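Local coordinates for laccase (Uncultured bacterium, PDB 4F7K), which probably oxidises phenolic and related substrates through copper centres while reducing dioxygen to water, as laccases do, at residues Ile15-Glu20 with Gly165-Ala170; Leu64-Ala69 with Arg92-Gly97; His356-Phe361 with Ile386-Asp391. All blocks are in the same frame, centred on the assembly; numbering follows the deposited sequence.

Interaction 1. Residues Ile15-Glu20 with Gly165-Ala170; sequences ILPEGE and GNFARA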
ATOM      1  N   ILE A  15      12.320  15.042  -5.717  1.00 36.18           N
ATOM      2  CA  ILE A  15      10.997  15.208  -5.140  1.00 35.99           C
ATOM      3  C   ILE A  15      10.406  16.578  -5.465  1.00 38.16           C
ATOM      4  O   ILE A  15       9.294  16.654  -6.020  1.00 39.27           O
ATOM      5  CB  ILE A  15      11.031  14.947  -3.634  1.00 35.15           C
ATOM      6  CG1 ILE A  15      11.498  13.510  -3.419  1.00 33.60           C
ATOM      7  CG2 ILE A  15       9.646  15.194  -3.048  1.00 35.06           C
ATOM      8  CD1 ILE A  15      11.981  13.188  -2.063  1.00 38.45           C
ATOM      9  N   LEU A  16      11.146  17.642  -5.130  1.00 38.43           N
ATOM     10  CA  LEU A  16      10.821  19.012  -5.498  1.00 41.05           C
ATOM     11  C   LEU A  16      10.834  19.125  -7.029  1.00 43.18           C
ATOM     12  O   LEU A  16      11.411  18.279  -7.694  1.00 43.17           O
ATOM     13  CB  LEU A  16      11.850  20.001  -4.884  1.00 40.97           C
ATOM     14  CG  LEU A  16      11.936  20.196  -3.350  1.00 39.77           C
ATOM     15  CD1 LEU A  16      13.181  21.015  -2.924  1.00 36.56           C
ATOM     16  CD2 LEU A  16      10.685  20.845  -2.763  1.00 36.75           C
ATOM     17  N   PRO A  17      10.185  20.155  -7.594  1.00 46.01           N
ATOM     18  CA  PRO A  17      10.116  20.352  -9.025  1.00 48.47           C
ATOM     19  C   PRO A  17      11.480  20.441  -9.696  1.00 50.79           C
ATOM     20  O   PRO A  17      12.491  20.730  -9.040  1.00 50.74           O
ATOM     21  CB  PRO A  17       9.444  21.717  -9.139  1.00 50.71           C
ATOM     22  CG  PRO A  17       8.529  21.762  -7.978  1.00 49.32           C
ATOM     23  CD  PRO A  17       9.309  21.103  -6.880  1.00 47.67           C
ATOM     24  N   GLU A  18      11.492  20.225 -11.012  1.00 52.69           N
ATOM     25  CA  GLU A  18      12.708  20.333 -11.792  1.00 54.48           C
ATOM     26  C   GLU A  18      13.330  21.709 -11.660  1.00 56.40           C
ATOM     27  O   GLU A  18      12.626  22.734 -11.612  1.00 58.06           O
ATOM     28  CB  GLU A  18      12.461  19.995 -13.262  1.00 55.94           C
ATOM     29  CD  GLU A  18      13.559  17.729 -12.893  0.30 51.69           C
ATOM     30  OE1 GLU A  18      14.664  17.154 -12.810  0.30 51.12           O
ATOM     31  OE2 GLU A  18      12.550  17.340 -12.264  0.30 49.84           O
ATOM     32  N   GLY A  19      14.655  21.718 -11.576  1.00 56.34           N
ATOM     33  CA  GLY A  19      15.394  22.949 -11.322  1.00 57.84           C
ATOM     34  C   GLY A  19      15.548  23.266  -9.841  1.00 56.32           C
ATOM     35  O   GLY A  19      16.297  24.166  -9.482  1.00 58.90           O
ATOM     36  N   GLU A  20      14.802  22.562  -8.992  1.00 53.07           N
ATOM     37  CA  GLU A  20      14.967  22.631  -7.553  1.00 50.81           C
ATOM     38  C   GLU A  20      15.748  21.406  -7.064  1.00 47.41           C
ATOM     39  O   GLU A  20      15.869  20.414  -7.786  1.00 46.29           O
ATOM     40  CB  GLU A  20      13.614  22.728  -6.871  1.00 50.66           C
ATOM     41  CG  GLU A  20      12.991  24.127  -6.960  1.00 57.38           C
ATOM     42  CD  GLU A  20      11.868  24.315  -5.955  1.00 62.36           C
ATOM     43  OE1 GLU A  20      12.153  24.729  -4.806  1.00 64.87           O
ATOM     44  OE2 GLU A  20      10.700  24.030  -6.309  1.00 65.68           O
ATOM     45  N   GLY A 165       0.539  19.475   6.991  1.00 50.98           N
ATOM     46  CA  GLY A 165       0.989  18.786   5.797  1.00 49.99           C
ATOM     47  C   GLY A 165       1.105  19.706   4.614  1.00 50.58           C
ATOM     48  O   GLY A 165       0.107  20.324   4.185  1.00 50.37           O
ATOM     49  N   ASN A 166       2.321  19.772   4.070  0.60 49.99           N
ATOM     50  CA  ASN A 166       2.603  20.758   3.054  0.60 50.99           C
ATOM     51  C   ASN A 166       2.944  20.296   1.623  1.00 49.20           C
ATOM     52  O   ASN A 166       2.390  20.838   0.669  1.00 50.46           O
ATOM     53  CB  ASN A 166       3.613  21.805   3.551  1.00 52.28           C
ATOM     54  CG  ASN A 166       3.389  23.127   2.889  1.00 56.14           C
ATOM     55  OD1 ASN A 166       2.544  23.224   2.000  1.00 60.28           O
ATOM     56  ND2 ASN A 166       4.106  24.166   3.319  1.00 61.45           N
ATOM     57  N   PHE A 167       3.889  19.375   1.468  1.00 46.65           N
ATOM     58  CA  PHE A 167       4.269  18.949   0.132  1.00 44.01           C
ATOM     59  C   PHE A 167       3.876  17.490  -0.056  1.00 40.41           C
ATOM     60  O   PHE A 167       4.415  16.617   0.589  1.00 39.98           O
ATOM     61  CB  PHE A 167       5.768  19.182  -0.135  1.00 44.94           C
ATOM     62  CG  PHE A 167       6.125  19.110  -1.590  1.00 46.63           C
ATOM     63  CD1 PHE A 167       5.753  20.138  -2.459  1.00 50.57           C
ATOM     64  CD2 PHE A 167       6.778  17.988  -2.111  1.00 46.78           C
ATOM     65  CE1 PHE A 167       6.047  20.058  -3.820  1.00 52.02           C
ATOM     66  CE2 PHE A 167       7.078  17.888  -3.464  1.00 47.30           C
ATOM     67  CZ  PHE A 167       6.709  18.910  -4.327  1.00 50.81           C
ATOM     68  N   ALA A 168       2.879  17.252  -0.894  1.00 37.74           N
ATOM     69  CA  ALA A 168       2.359  15.910  -1.147  1.00 33.77           C
ATOM     70  C   ALA A 168       2.452  15.724  -2.647  1.00 31.88           C
ATOM     71  O   ALA A 168       2.249  16.672  -3.367  1.00 30.81           O
ATOM     72  CB  ALA A 168       0.932  15.814  -0.660  1.00 32.73           C
ATOM     73  N   ARG A 169       2.847  14.538  -3.104  1.00 30.23           N
ATOM     74  CA  ARG A 169       2.929  14.252  -4.522  1.00 31.54           C
ATOM     75  C   ARG A 169       2.465  12.865  -4.831  1.00 30.34           C
ATOM     76  O   ARG A 169       2.684  11.953  -4.035  1.00 30.62           O
ATOM     77  CB  ARG A 169       4.366  14.332  -5.038  1.00 31.81           C
ATOM     78  CG  ARG A 169       4.735  15.645  -5.641  1.00 37.16           C
ATOM     79  CD  ARG A 169       6.147  15.566  -6.151  1.00 38.89           C
ATOM     80  NE  ARG A 169       6.131  15.145  -7.523  1.00 40.96           N
ATOM     81  CZ  ARG A 169       7.188  14.758  -8.220  1.00 44.39           C
ATOM     82  NH1 ARG A 169       8.420  14.735  -7.673  1.00 41.61           N
ATOM     83  NH2 ARG A 169       6.992  14.383  -9.484  1.00 44.46           N
ATOM     84  N   ALA A 170       1.861  12.738  -6.005  1.00 29.85           N
ATOM     85  CA  ALA A 170       1.547  11.478  -6.638  1.00 30.39           C
ATOM     86  C   ALA A 170       2.648  11.180  -7.662  1.00 31.10           C
ATOM     87  O   ALA A 170       2.761  11.854  -8.648  1.00 32.18           O
ATOM     88  CB  ALA A 170       0.180  11.584  -7.350  1.00 30.69           C
TER
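I15 meets both F167 and R169 where a surface loop from the first cupredoxin-like region of this multicopper oxidase reaches strand 167-173 of the second. Its carbonyl oxygen is the focus: R169 NH1 donates to I15 O at 2.7 Å, a short but weak bond because the angle at the hydrogen is only 129°. The same oxygen lies at the edge of the F167 ring, near its plane, with F167 CE2 3.6 Å from I15 O. Apolar contact adds to this, as the methyl I15 CG2 comes within 3.7 Å of F167 CE2. That ring is sent toward the loop by a chi1 of -164°, which sets CG opposite the backbone N; its outermost carbon CZ also faces P17 CD, 4.3 Å away. The arginine gets there with a chain bent at chi3, and NH1 gives a second, weak hydrogen bond to Q14 O. Replacing R169 with alanine would probably leave the carbonyls of I15 and Q14 without this donor. Behind the first shell, backbone bonds to W140 and D138 hold F167 and R169 against strand 131-140, and the side chains of I15 and R169 both touch W140. The loop itself is shaped by a type II turn from P17 to E20, closed by E20 N donating to P17 O at 2.9 Å.

Interaction 2. Residues Leu64-Ala69 with Arg92-Gly97; sequences LRIDNA and RAPDAG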
ATOM      1  N   LEU A  64       0.861  -9.505   1.087  1.00 38.25           N
ATOM      2  CA  LEU A  64       1.147 -10.814   0.519  1.00 39.43           C
ATOM      3  C   LEU A  64       0.690 -11.877   1.515  1.00 41.48           C
ATOM      4  O   LEU A  64       1.142 -11.902   2.652  1.00 41.92           O
ATOM      5  CB  LEU A  64       2.641 -10.952   0.179  1.00 37.97           C
ATOM      6  CG  LEU A  64       3.186 -10.473  -1.185  1.00 38.43           C
ATOM      7  CD1 LEU A  64       2.485 -11.168  -2.357  1.00 36.31           C
ATOM      8  CD2 LEU A  64       3.124  -8.960  -1.382  1.00 35.93           C
ATOM      9  N   ARG A  65      -0.231 -12.730   1.076  1.00 44.10           N
ATOM     10  CA  ARG A  65      -0.680 -13.874   1.831  1.00 46.61           C
ATOM     11  C   ARG A  65       0.303 -14.993   1.541  1.00 47.88           C
ATOM     12  O   ARG A  65      -0.007 -15.907   0.753  1.00 50.03           O
ATOM     13  CB  ARG A  65      -2.068 -14.316   1.348  1.00 49.13           C
ATOM     14  CG  ARG A  65      -3.213 -13.323   1.580  1.00 49.92           C
ATOM     15  CD  ARG A  65      -4.271 -13.553   0.505  1.00 51.31           C
ATOM     16  NE  ARG A  65      -5.422 -14.244   1.033  1.00 57.31           N
ATOM     17  CZ  ARG A  65      -6.367 -14.828   0.304  1.00 59.17           C
ATOM     18  NH1 ARG A  65      -6.330 -14.852  -1.032  1.00 58.25           N
ATOM     19  NH2 ARG A  65      -7.348 -15.421   0.936  1.00 63.41           N
ATOM     20  N   ILE A  66       1.476 -14.931   2.169  1.00 47.00           N
ATOM     21  CA  ILE A  66       2.615 -15.793   1.798  1.00 47.08           C
ATOM     22  C   ILE A  66       3.166 -16.627   2.953  1.00 48.05           C
ATOM     23  O   ILE A  66       2.700 -16.512   4.095  1.00 47.72           O
ATOM     24  CB  ILE A  66       3.777 -14.952   1.214  1.00 45.56           C
ATOM     25  CG1 ILE A  66       4.302 -13.940   2.254  1.00 42.98           C
ATOM     26  CG2 ILE A  66       3.345 -14.288  -0.085  1.00 44.75           C
ATOM     27  CD1 ILE A  66       5.594 -13.207   1.838  1.00 40.86           C
ATOM     28  N   ASP A  67       4.171 -17.455   2.646  1.00 48.37           N
ATOM     29  CA  ASP A  67       4.902 -18.192   3.675  1.00 49.81           C
ATOM     30  C   ASP A  67       5.422 -17.237   4.763  1.00 47.90           C
ATOM     31  O   ASP A  67       6.081 -16.218   4.474  1.00 45.99           O
ATOM     32  CB  ASP A  67       6.034 -19.007   3.036  1.00 51.37           C
ATOM     33  CG  ASP A  67       7.016 -19.611   4.062  1.00 54.29           C
ATOM     34  OD1 ASP A  67       6.726 -19.637   5.283  1.00 54.30           O
ATOM     35  OD2 ASP A  67       8.101 -20.071   3.612  1.00 56.99           O
ATOM     36  N   ASN A  68       5.100 -17.585   6.005  1.00 48.32           N
ATOM     37  CA  ASN A  68       5.376 -16.774   7.182  1.00 46.25           C
ATOM     38  C   ASN A  68       6.846 -16.437   7.359  1.00 44.81           C
ATOM     39  O   ASN A  68       7.165 -15.362   7.840  1.00 41.68           O
ATOM     40  CB  ASN A  68       4.842 -17.464   8.451  1.00 47.46           C
ATOM     41  CG  ASN A  68       4.937 -16.577   9.713  1.00 48.32           C
ATOM     42  OD1 ASN A  68       4.502 -15.405   9.718  1.00 48.90           O
ATOM     43  ND2 ASN A  68       5.506 -17.131  10.781  1.00 46.33           N
ATOM     44  N   ALA A  69       7.722 -17.375   6.970  1.00 46.18           N
ATOM     45  CA  ALA A  69       9.165 -17.234   7.150  1.00 45.82           C
ATOM     46  C   ALA A  69       9.693 -16.062   6.337  1.00 43.52           C
ATOM     47  O   ALA A  69      10.802 -15.578   6.596  1.00 42.59           O
ATOM     48  CB  ALA A  69       9.904 -18.529   6.774  1.00 47.55           C
ATOM     49  N   ARG A  92       5.903 -17.721  -3.346  1.00 47.69           N
ATOM     50  CA  ARG A  92       4.910 -17.738  -4.422  1.00 49.18           C
ATOM     51  C   ARG A  92       3.862 -16.674  -4.100  1.00 48.48           C
ATOM     52  O   ARG A  92       3.426 -16.564  -2.951  1.00 50.30           O
ATOM     53  CB  ARG A  92       4.270 -19.128  -4.560  1.00 51.56           C
ATOM     54  CG  ARG A  92       5.196 -20.168  -5.225  1.00 52.61           C
ATOM     55  CD  ARG A  92       4.456 -21.459  -5.684  1.00 55.74           C
ATOM     56  NE  ARG A  92       5.370 -22.504  -6.178  1.00 53.88           N
ATOM     57  CZ  ARG A  92       5.822 -22.580  -7.429  0.60 53.92           C
ATOM     58  NH1 ARG A  92       5.444 -21.680  -8.332  0.60 51.10           N
ATOM     59  NH2 ARG A  92       6.649 -23.568  -7.784  0.60 54.26           N
ATOM     60  N   ALA A  93       3.487 -15.862  -5.082  1.00 47.68           N
ATOM     61  CA  ALA A  93       2.424 -14.880  -4.877  1.00 46.55           C
ATOM     62  C   ALA A  93       1.113 -15.475  -5.373  1.00 47.89           C
ATOM     63  O   ALA A  93       0.985 -15.795  -6.554  1.00 50.23           O
ATOM     64  CB  ALA A  93       2.743 -13.556  -5.578  1.00 44.96           C
ATOM     65  N   PRO A  94       0.144 -15.676  -4.466  1.00 47.92           N
ATOM     66  CA  PRO A  94      -1.050 -16.425  -4.855  1.00 49.23           C
ATOM     67  C   PRO A  94      -2.198 -15.525  -5.343  1.00 48.58           C
ATOM     68  O   PRO A  94      -3.171 -16.026  -5.910  1.00 49.21           O
ATOM     69  CB  PRO A  94      -1.437 -17.132  -3.546  1.00 50.37           C
ATOM     70  CG  PRO A  94      -1.053 -16.089  -2.489  1.00 48.23           C
ATOM     71  CD  PRO A  94       0.157 -15.371  -3.019  1.00 46.71           C
ATOM     72  N   ASP A  95      -2.108 -14.218  -5.095  1.00 45.40           N
ATOM     73  CA  ASP A  95      -3.176 -13.303  -5.516  1.00 45.65           C
ATOM     74  C   ASP A  95      -2.728 -12.268  -6.496  1.00 44.21           C
ATOM     75  O   ASP A  95      -1.680 -11.635  -6.310  1.00 43.99           O
ATOM     76  CB  ASP A  95      -3.814 -12.585  -4.337  1.00 44.82           C
ATOM     77  CG  ASP A  95      -4.091 -13.494  -3.207  1.00 46.51           C
ATOM     78  OD1 ASP A  95      -4.877 -14.436  -3.386  1.00 48.22           O
ATOM     79  OD2 ASP A  95      -3.489 -13.282  -2.137  1.00 46.79           O
ATOM     80  N   ALA A  96      -3.549 -12.064  -7.516  1.00 45.15           N
ATOM     81  CA  ALA A  96      -3.271 -11.056  -8.514  1.00 44.80           C
ATOM     82  C   ALA A  96      -3.603  -9.689  -7.934  1.00 43.06           C
ATOM     83  O   ALA A  96      -4.678  -9.497  -7.374  1.00 44.31           O
ATOM     84  CB  ALA A  96      -4.071 -11.306  -9.774  1.00 45.39           C
ATOM     85  N   GLY A  97      -2.699  -8.737  -8.091  1.00 41.00           N
ATOM     86  CA  GLY A  97      -3.056  -7.367  -7.763  1.00 39.97           C
ATOM     87  C   GLY A  97      -1.879  -6.449  -7.467  1.00 37.37           C
ATOM     88  O   GLY A  97      -0.736  -6.815  -7.702  1.00 34.84           O
TER
HETATM   89  O   HOH W   1      -1.411 -11.945  -1.398  1.00 10.55           O
HETATM   90  O   HOH W   2       4.693 -18.509  -0.330  1.00 24.48           O
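R65 and D95 form the one salt bridge of this contact between two loops of the first cupredoxin-like region. The arginine leaves its backbone with CG opposite the carbonyl carbon, heads for the other segment and bends at chi3 (105°), so that NH1 comes round to the carboxylate. NH1 meets D95 OD1 at 2.8 Å, on the syn side but clearly tilted out of the carboxylate plane, while the oxygen lies almost in the guanidinium plane. The two flat groups are 28° apart, and the bond is far from straight, with 136° at the hydrogen. NH1 has a second acceptor in E282 O, so one nitrogen is shared between a charge and a backbone carbonyl.

The other carboxylate oxygen is used as well. D95 OD2 accepts from a water at 2.6 Å, and that water in turn accepts from R65 N at 2.9 Å, so the aspartate grips the arginine residue at its tip and, indirectly, at its backbone. R65 is also the centre of an inverse gamma turn.

Carbon contacts flank this pair. P94 lays its ring atom CG 3.4 Å from R65 O. L64 brings the methyl CD1 to 4.0 Å from A93 CB. In I66, CG1 sits between the backbone N and the carbonyl carbon, which leaves CG2 to approach R92 O, 3.7 Å away. A second water joins D67 N to R92 N, the latter weakly.

In the fold, 64-69 follows strand 59-62, while the other segment carries the chain from strand 86-92 of one sheet to strand 97-103 of another. L64 and I66 both rest on F91 of strand 86-92, L64 also touches L119 of strand 116-122, and A93 touches F45 of strand 44-51 and V121 of strand 116-122.

Interaction 3. Residues His356-Phe361 with Ile386-Asp391; sequences HGHHFF and IVCVFD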
ATOM      1  N   HIS A 356      -0.870  -8.853   9.296  1.00 37.32           N
ATOM      2  CA  HIS A 356       0.097  -9.534   8.432  1.00 36.92           C
ATOM      3  C   HIS A 356      -0.442 -10.913   7.997  1.00 38.79           C
ATOM      4  O   HIS A 356      -1.125 -11.596   8.764  1.00 39.10           O
ATOM      5  CB  HIS A 356       1.459  -9.675   9.146  1.00 37.31           C
ATOM      6  CG  HIS A 356       2.269  -8.406   9.183  1.00 35.92           C
ATOM      7  ND1 HIS A 356       3.639  -8.393   9.014  1.00 34.17           N
ATOM      8  CD2 HIS A 356       1.903  -7.114   9.351  1.00 33.27           C
ATOM      9  CE1 HIS A 356       4.087  -7.153   9.110  1.00 33.05           C
ATOM     10  NE2 HIS A 356       3.053  -6.357   9.309  1.00 35.90           N
ATOM     11  N   GLY A 357      -0.157 -11.267   6.749  1.00 38.23           N
ATOM     12  CA  GLY A 357      -0.376 -12.603   6.238  1.00 40.97           C
ATOM     13  C   GLY A 357      -1.811 -12.958   5.874  1.00 42.04           C
ATOM     14  O   GLY A 357      -2.036 -14.003   5.369  1.00 42.82           O
ATOM     15  N   HIS A 358      -2.739 -12.038   6.094  1.00 41.69           N
ATOM     16  CA  HIS A 358      -4.162 -12.232   5.901  1.00 42.65           C
ATOM     17  C   HIS A 358      -4.779 -10.951   5.381  1.00 42.24           C
ATOM     18  O   HIS A 358      -4.250  -9.851   5.639  1.00 40.14           O
ATOM     19  CB  HIS A 358      -4.806 -12.542   7.254  1.00 42.76           C
ATOM     20  CG  HIS A 358      -4.326 -13.822   7.837  1.00 43.88           C
ATOM     21  ND1 HIS A 358      -3.091 -13.939   8.445  1.00 38.96           N
ATOM     22  CD2 HIS A 358      -4.872 -15.069   7.818  1.00 42.23           C
ATOM     23  CE1 HIS A 358      -2.916 -15.203   8.807  1.00 46.45           C
ATOM     24  NE2 HIS A 358      -3.988 -15.904   8.455  1.00 42.66           N
ATOM     25  N   HIS A 359      -5.857 -11.107   4.611  1.00 44.28           N
ATOM     26  CA  HIS A 359      -6.813 -10.034   4.365  1.00 44.72           C
ATOM     27  C   HIS A 359      -8.013 -10.226   5.290  1.00 47.13           C
ATOM     28  O   HIS A 359      -8.226 -11.306   5.821  1.00 48.88           O
ATOM     29  CB  HIS A 359      -7.255 -10.010   2.902  1.00 45.30           C
ATOM     30  CG  HIS A 359      -6.327  -9.239   2.002  1.00 44.33           C
ATOM     31  ND1 HIS A 359      -5.048  -9.667   1.696  1.00 43.37           N
ATOM     32  CD2 HIS A 359      -6.510  -8.089   1.314  1.00 42.04           C
ATOM     33  CE1 HIS A 359      -4.475  -8.796   0.884  1.00 41.62           C
ATOM     34  NE2 HIS A 359      -5.343  -7.836   0.627  1.00 41.89           N
ATOM     35  N   PHE A 360      -8.787  -9.168   5.494  1.00 47.58           N
ATOM     36  CA  PHE A 360      -9.934  -9.210   6.391  1.00 49.18           C
ATOM     37  C   PHE A 360     -11.047  -8.311   5.874  1.00 49.88           C
ATOM     38  O   PHE A 360     -10.778  -7.357   5.120  1.00 48.30           O
ATOM     39  CB  PHE A 360      -9.532  -8.744   7.791  1.00 47.96           C
ATOM     40  CG  PHE A 360      -8.919  -7.367   7.816  1.00 45.27           C
ATOM     41  CD1 PHE A 360      -9.719  -6.235   7.787  1.00 43.35           C
ATOM     42  CD2 PHE A 360      -7.533  -7.211   7.842  1.00 43.00           C
ATOM     43  CE1 PHE A 360      -9.151  -4.949   7.815  1.00 42.27           C
ATOM     44  CE2 PHE A 360      -6.959  -5.932   7.854  1.00 41.43           C
ATOM     45  CZ  PHE A 360      -7.783  -4.798   7.837  1.00 40.20           C
ATOM     46  N   PHE A 361     -12.282  -8.603   6.296  1.00 51.78           N
ATOM     47  CA  PHE A 361     -13.425  -7.737   5.998  1.00 52.50           C
ATOM     48  C   PHE A 361     -13.634  -6.614   7.033  1.00 51.26           C
ATOM     49  O   PHE A 361     -13.639  -6.873   8.241  1.00 51.33           O
ATOM     50  CB  PHE A 361     -14.715  -8.551   5.925  1.00 55.55           C
ATOM     51  CG  PHE A 361     -14.757  -9.545   4.797  1.00 57.32           C
ATOM     52  CD1 PHE A 361     -15.154  -9.156   3.515  1.00 57.47           C
ATOM     53  CD2 PHE A 361     -14.451 -10.886   5.027  1.00 57.34           C
ATOM     54  CE1 PHE A 361     -15.223 -10.086   2.473  1.00 58.82           C
ATOM     55  CE2 PHE A 361     -14.507 -11.824   3.989  1.00 58.00           C
ATOM     56  CZ  PHE A 361     -14.895 -11.427   2.712  1.00 58.75           C
ATOM     57  N   ILE A 386     -13.551  -5.907  12.525  1.00 54.48           N
ATOM     58  CA  ILE A 386     -13.082  -6.614  11.352  1.00 54.92           C
ATOM     59  C   ILE A 386     -13.351  -8.107  11.500  1.00 57.88           C
ATOM     60  O   ILE A 386     -13.517  -8.608  12.618  1.00 59.42           O
ATOM     61  CB  ILE A 386     -11.575  -6.314  10.996  1.00 52.45           C
ATOM     62  CG1 ILE A 386     -10.618  -6.797  12.102  1.00 51.46           C
ATOM     63  CG2 ILE A 386     -11.390  -4.815  10.605  1.00 49.60           C
ATOM     64  CD1 ILE A 386      -9.136  -6.459  11.841  1.00 51.00           C
ATOM     65  N   VAL A 387     -13.425  -8.810  10.374  1.00 59.18           N
ATOM     66  CA  VAL A 387     -13.642 -10.244  10.398  1.00 62.27           C
ATOM     67  C   VAL A 387     -12.604 -10.943   9.543  1.00 62.87           C
ATOM     68  O   VAL A 387     -12.496 -10.681   8.343  1.00 62.34           O
ATOM     69  CB  VAL A 387     -15.100 -10.635   9.972  1.00 65.06           C
ATOM     70  CG1 VAL A 387     -15.220 -12.128   9.798  1.00 65.12           C
ATOM     71  CG2 VAL A 387     -16.107 -10.132  10.989  1.00 64.84           C
ATOM     72  N   CYS A 388     -11.843 -11.830  10.171  1.00 65.49           N
ATOM     73  CA  CYS A 388     -10.747 -12.508   9.499  1.00 67.59           C
ATOM     74  C   CYS A 388     -10.810 -14.026   9.650  1.00 73.17           C
ATOM     75  O   CYS A 388     -11.082 -14.542  10.712  1.00 74.49           O
ATOM     76  CB  CYS A 388      -9.422 -12.020  10.061  1.00 64.18           C
ATOM     77  SG  CYS A 388      -8.005 -12.829   9.329  1.00 61.47           S
ATOM     78  N   VAL A 389     -10.498 -14.736   8.578  1.00 38.80           N
ATOM     79  CA  VAL A 389     -10.324 -16.176   8.661  1.00 41.32           C
ATOM     80  C   VAL A 389      -8.843 -16.445   8.712  1.00 42.81           C
ATOM     81  O   VAL A 389      -8.160 -16.375   7.687  1.00 43.37           O
ATOM     82  CB  VAL A 389     -10.982 -16.919   7.442  1.00 42.22           C
ATOM     83  CG1 VAL A 389     -10.673 -18.449   7.477  1.00 41.92           C
ATOM     84  CG2 VAL A 389     -12.470 -16.668   7.413  1.00 42.23           C
ATOM     85  N   PHE A 390      -8.354 -16.761   9.905  1.00 43.99           N
ATOM     86  CA  PHE A 390      -6.979 -17.192  10.085  1.00 45.89           C
ATOM     87  C   PHE A 390      -6.587 -18.550   9.485  1.00 47.13           C
ATOM     88  O   PHE A 390      -6.476 -19.539  10.203  1.00 47.05           O
ATOM     89  CB  PHE A 390      -6.618 -17.099  11.560  1.00 45.75           C
ATOM     90  CG  PHE A 390      -6.685 -15.686  12.071  1.00 48.28           C
ATOM     91  CD1 PHE A 390      -5.680 -14.773  11.741  1.00 48.81           C
ATOM     92  CD2 PHE A 390      -7.789 -15.237  12.791  1.00 48.65           C
ATOM     93  CE1 PHE A 390      -5.742 -13.460  12.178  1.00 49.38           C
ATOM     94  CE2 PHE A 390      -7.862 -13.920  13.225  1.00 49.05           C
ATOM     95  CZ  PHE A 390      -6.830 -13.028  12.922  1.00 49.17           C
ATOM     96  N   ASP A 391      -6.331 -18.549   8.171  1.00 48.59           N
ATOM     97  CA  ASP A 391      -5.983 -19.754   7.383  1.00 49.71           C
ATOM     98  C   ASP A 391      -4.471 -19.891   7.092  1.00 50.73           C
ATOM     99  O   ASP A 391      -4.003 -21.002   6.734  1.00 50.70           O
ATOM    100  CB  ASP A 391      -6.740 -19.737   6.044  1.00 49.43           C
ATOM    101  CG  ASP A 391      -6.446 -18.468   5.228  1.00 52.01           C
ATOM    102  OD1 ASP A 391      -5.743 -17.600   5.773  1.00 49.32           O
ATOM    103  OD2 ASP A 391      -6.904 -18.324   4.071  1.00 53.60           O
TER
HETATM  104  O   HOH W   3     -10.216 -13.158   5.708  1.00 23.10           O
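F361 and V387 form an antiparallel hydrogen-bonded pair in the sheet of the third cupredoxin-like region: F361 N donates to V387 O and V387 N to F361 O, both at 2.9 Å. Farther along, the strands draw apart and a water takes over, donating to H359 O at 2.7 Å and accepting from V389 N at 3.3 Å.

Aromatic contacts come next. F390 turns an edge to the face of the H358 imidazole, a T-shaped pair with centroids 5.2 Å apart and planes at 60°; F390 CD1 stands over the centre of that ring. F360, with CG wedged between its backbone N and carbonyl carbon (chi1 56°), accepts a CH-pi contact from I386 CD1, 4.1 Å from its centroid and nearly on the ring normal.

C388 SG sits over the face of F390 and 3.8 Å from H358 CB.

Both imidazole nitrogens are hydrogen-bonded. H358 ND1 gives H356 O an almost straight bond of 3.1 Å, in the ring plane and placed on a carbonyl lone pair, while NE2 is hydrogen-bonded to N392 N. With both nitrogens engaged and one face under F390, the ring can hardly rotate, consistent with a second-shell part for H358 next to H354 and H356, whose counterparts in the His-X-His motif of relatives bind copper.

In the fold
Interaction 1 joins the first and second cupredoxin-like regions at the surface, on strand 167-173; its centre lies 34 Å from that of interaction 2 and 36 Å from that of interaction 3, across the chain's centre from both. Interaction 2, in the loops after strands 59-62 and 86-92, is nested within the loop interaction 1 closes; interaction 3 follows, on strands 360-363 and 383-390 of one sheet, so no sheet is common to all. Interactions 2 and 3 touch, centres 13 Å apart: R65 packs against G357 and H359, and N392 ND2 hydrogen-bonds to I66 O and G357 O. The first and third regions thus meet where multicopper oxidases typically hold their trinuclear copper cluster.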